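Local coordinates for nitrogenase molybdenum-iron protein alpha chain (PDB 4WN9) that forms, with the beta chain, the molybdenum-iron component of nitrogenase, which reduces dinitrogen to ammonia at an iron-molybdenum-sulfur cluster bound in this subunit, at residues Gln333-Cys338 with Lys455-Phe460. Numbering follows the deposited sequence.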
ATOM      1  N   GLN A 333     -35.933  -9.030 -11.392  1.00 27.22           N
ATOM      2  CA  GLN A 333     -37.367  -9.313 -11.420  1.00 28.46           C
ATOM      3  C   GLN A 333     -37.861  -9.986 -10.139  1.00 25.45           C
ATOM      4  O   GLN A 333     -37.269 -10.944  -9.637  1.00 26.53           O
ATOM      5  CB  GLN A 333     -37.696 -10.174 -12.653  1.00 32.36           C
ATOM      6  CG  GLN A 333     -39.173 -10.270 -12.999  1.00 37.00           C
ATOM      7  CD  GLN A 333     -39.751  -8.970 -13.524  1.00 40.69           C
ATOM      8  OE1 GLN A 333     -39.169  -8.307 -14.388  1.00 40.53           O
ATOM      9  NE2 GLN A 333     -40.917  -8.611 -13.019  1.00 42.22           N
ATOM     10  N   GLY A 334     -38.928  -9.438  -9.567  1.00 30.43           N
ATOM     11  CA  GLY A 334     -39.522 -10.012  -8.363  1.00 31.12           C
ATOM     12  C   GLY A 334     -38.836  -9.652  -7.050  1.00 35.34           C
ATOM     13  O   GLY A 334     -39.307 -10.051  -5.988  1.00 31.99           O
ATOM     14  N   LYS A 335     -37.716  -8.930  -7.107  1.00 32.88           N
ATOM     15  CA  LYS A 335     -37.056  -8.480  -5.877  1.00 34.41           C
ATOM     16  C   LYS A 335     -37.894  -7.388  -5.205  1.00 30.91           C
ATOM     17  O   LYS A 335     -38.625  -6.651  -5.864  1.00 29.03           O
ATOM     18  CB  LYS A 335     -35.656  -7.924  -6.161  1.00 34.21           C
ATOM     19  CG  LYS A 335     -34.694  -8.880  -6.858  1.00 32.38           C
ATOM     20  CD  LYS A 335     -34.117  -9.893  -5.903  1.00 30.39           C
ATOM     21  CE  LYS A 335     -33.124 -10.788  -6.630  1.00 34.01           C
ATOM     22  NZ  LYS A 335     -32.740 -11.942  -5.770  1.00 37.61           N
ATOM     23  N   THR A 336     -37.779  -7.299  -3.891  1.00 29.59           N
ATOM     24  CA  THR A 336     -38.485  -6.289  -3.136  1.00 28.57           C
ATOM     25  C   THR A 336     -37.528  -5.267  -2.523  1.00 29.68           C
ATOM     26  O   THR A 336     -36.378  -5.601  -2.161  1.00 23.89           O
ATOM     27  CB  THR A 336     -39.299  -6.926  -2.008  1.00 29.31           C
ATOM     28  OG1 THR A 336     -38.414  -7.485  -1.029  1.00 32.17           O
ATOM     29  CG2 THR A 336     -40.245  -8.015  -2.563  1.00 30.26           C
ATOM     30  N   ALA A 337     -38.049  -4.046  -2.370  1.00 26.43           N
ATOM     31  CA  ALA A 337     -37.273  -2.884  -1.927  1.00 28.06           C
ATOM     32  C   ALA A 337     -38.016  -2.012  -0.920  1.00 28.41           C
ATOM     33  O   ALA A 337     -39.245  -1.912  -0.955  1.00 27.74           O
ATOM     34  CB  ALA A 337     -36.899  -2.030  -3.130  1.00 21.53           C
ATOM     35  N   CYS A 338     -37.246  -1.373  -0.042  1.00 24.61           N
ATOM     36  CA  CYS A 338     -37.689  -0.205   0.700  1.00 23.91           C
ATOM     37  C   CYS A 338     -36.797   0.996   0.391  1.00 23.97           C
ATOM     38  O   CYS A 338     -35.587   0.832   0.125  1.00 20.47           O
ATOM     39  CB  CYS A 338     -37.621  -0.461   2.193  1.00 24.39           C
ATOM     40  SG  CYS A 338     -38.377  -2.010   2.700  1.00 24.88           S
ATOM     41  N   LYS A 455     -38.942  -8.365   5.194  1.00 28.61           N
ATOM     42  CA  LYS A 455     -37.758  -8.994   4.630  1.00 30.27           C
ATOM     43  C   LYS A 455     -37.434  -8.542   3.209  1.00 29.46           C
ATOM     44  O   LYS A 455     -37.341  -9.363   2.309  1.00 28.15           O
ATOM     45  CB  LYS A 455     -37.945 -10.510   4.690  1.00 34.38           C
ATOM     46  CG  LYS A 455     -37.946 -11.006   6.127  1.00 40.59           C
ATOM     47  CD  LYS A 455     -38.162 -12.504   6.223  1.00 43.84           C
ATOM     48  CE  LYS A 455     -37.287 -13.115   7.308  1.00 45.43           C
ATOM     49  NZ  LYS A 455     -37.603 -12.571   8.656  1.00 55.57           N
ATOM     50  N   PRO A 456     -37.225  -7.224   3.004  1.00 25.46           N
ATOM     51  CA  PRO A 456     -36.963  -6.759   1.658  1.00 25.30           C
ATOM     52  C   PRO A 456     -35.666  -7.360   1.169  1.00 24.98           C
ATOM     53  O   PRO A 456     -34.883  -7.860   1.971  1.00 23.98           O
ATOM     54  CB  PRO A 456     -36.824  -5.240   1.818  1.00 25.91           C
ATOM     55  CG  PRO A 456     -36.428  -5.051   3.239  1.00 26.55           C
ATOM     56  CD  PRO A 456     -37.086  -6.154   4.004  1.00 21.57           C
ATOM     57  N   ASP A 457     -35.462  -7.341  -0.137  1.00 25.85           N
ATOM     58  CA  ASP A 457     -34.208  -7.788  -0.704  1.00 26.74           C
ATOM     59  C   ASP A 457     -33.202  -6.639  -0.640  1.00 26.26           C
ATOM     60  O   ASP A 457     -31.985  -6.861  -0.612  1.00 24.65           O
ATOM     61  CB  ASP A 457     -34.402  -8.239  -2.151  1.00 26.94           C
ATOM     62  CG  ASP A 457     -35.344  -9.446  -2.263  1.00 27.43           C
ATOM     63  OD1 ASP A 457     -34.941 -10.523  -1.834  1.00 24.89           O
ATOM     64  OD2 ASP A 457     -36.485  -9.307  -2.744  1.00 27.72           O
ATOM     65  N   MET A 458     -33.711  -5.411  -0.619  1.00 26.21           N
ATOM     66  CA  MET A 458     -32.834  -4.252  -0.671  1.00 27.20           C
ATOM     67  C   MET A 458     -33.472  -3.056   0.025  1.00 28.63           C
ATOM     68  O   MET A 458     -34.682  -2.886   0.005  1.00 27.06           O
ATOM     69  CB  MET A 458     -32.486  -3.934  -2.133  1.00 26.83           C
ATOM     70  CG  MET A 458     -33.608  -3.331  -2.950  1.00 22.05           C
ATOM     71  SD  MET A 458     -33.330  -3.480  -4.728  1.00 28.14           S
ATOM     72  CE  MET A 458     -33.647  -5.239  -4.866  1.00 27.06           C
ATOM     73  N   PHE A 459     -32.647  -2.221   0.648  1.00 25.91           N
ATOM     74  CA  PHE A 459     -33.170  -1.106   1.394  1.00 19.87           C
ATOM     75  C   PHE A 459     -32.290   0.109   1.134  1.00 24.02           C
ATOM     76  O   PHE A 459     -31.151   0.201   1.622  1.00 18.78           O
ATOM     77  CB  PHE A 459     -33.248  -1.449   2.886  1.00 20.33           C
ATOM     78  CG  PHE A 459     -34.187  -0.557   3.652  1.00 23.00           C
ATOM     79  CD1 PHE A 459     -34.046   0.829   3.603  1.00 25.73           C
ATOM     80  CD2 PHE A 459     -35.205  -1.094   4.428  1.00 24.71           C
ATOM     81  CE1 PHE A 459     -34.909   1.659   4.299  1.00 27.53           C
ATOM     82  CE2 PHE A 459     -36.070  -0.272   5.135  1.00 25.79           C
ATOM     83  CZ  PHE A 459     -35.932   1.104   5.065  1.00 26.72           C
ATOM     84  N   PHE A 460     -32.816   1.022   0.330  1.00 22.03           N
ATOM     85  CA  PHE A 460     -32.082   2.214  -0.025  1.00 21.66           C
ATOM     86  C   PHE A 460     -32.215   3.258   1.081  1.00 23.24           C
ATOM     87  O   PHE A 460     -33.306   3.526   1.591  1.00 20.35           O
ATOM     88  CB  PHE A 460     -32.599   2.765  -1.340  1.00 23.87           C
ATOM     89  CG  PHE A 460     -32.486   1.793  -2.474  1.00 24.79           C
ATOM     90  CD1 PHE A 460     -31.277   1.593  -3.111  1.00 22.51           C
ATOM     91  CD2 PHE A 460     -33.589   1.076  -2.895  1.00 26.59           C
ATOM     92  CE1 PHE A 460     -31.169   0.683  -4.147  1.00 22.36           C
ATOM     93  CE2 PHE A 460     -33.492   0.177  -3.942  1.00 23.42           C
ATOM     94  CZ  PHE A 460     -32.279  -0.015  -4.566  1.00 24.32           C
TER
HETATM   95  O   HOH W   1     -40.123  -8.685   0.767  1.00 53.82           O
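Thr336 and Asp457 lock together where two parallel strands begin to pair, 336-341 and 458-460, the latter an outermost strand of a mostly parallel alpha/beta sheet. The Asp457 side chain crosses that of Thr336 at about a right angle. Its OD2 takes the N-H of Thr336 on the anti lone pair, with OD2 to N 2.6 Å and a nearly straight 165° at the hydrogen. The Asp457 N-H is shared between Thr336 O and Thr336 OG1. Thr336 OG1 lies between its own backbone N and carbonyl carbon (chi1 68°), which brings it 3.1 Å from Asp457 N. A water also bonds to this hydroxyl and, weakly, to Lys455 O. Beyond this, regular ladder bonds run from Cys338 N to Met458 O and from Phe460 N to Cys338 O. On one face of the sheet Ala337 CB meets Met458 CG. Helix 490-505 packs on Met458, and also touches Phe460. The Phe460 side chain lies about 5 Å from a bound xenon. On the other face, helix 444-454 packs against Cys338 and Phe459. There Cys338 CB sits over the Phe459 ring, 3.4 Å from its centroid, while Cys338 SG approaches the ring obliquely and touches Pro456 CG at 3.7 Å.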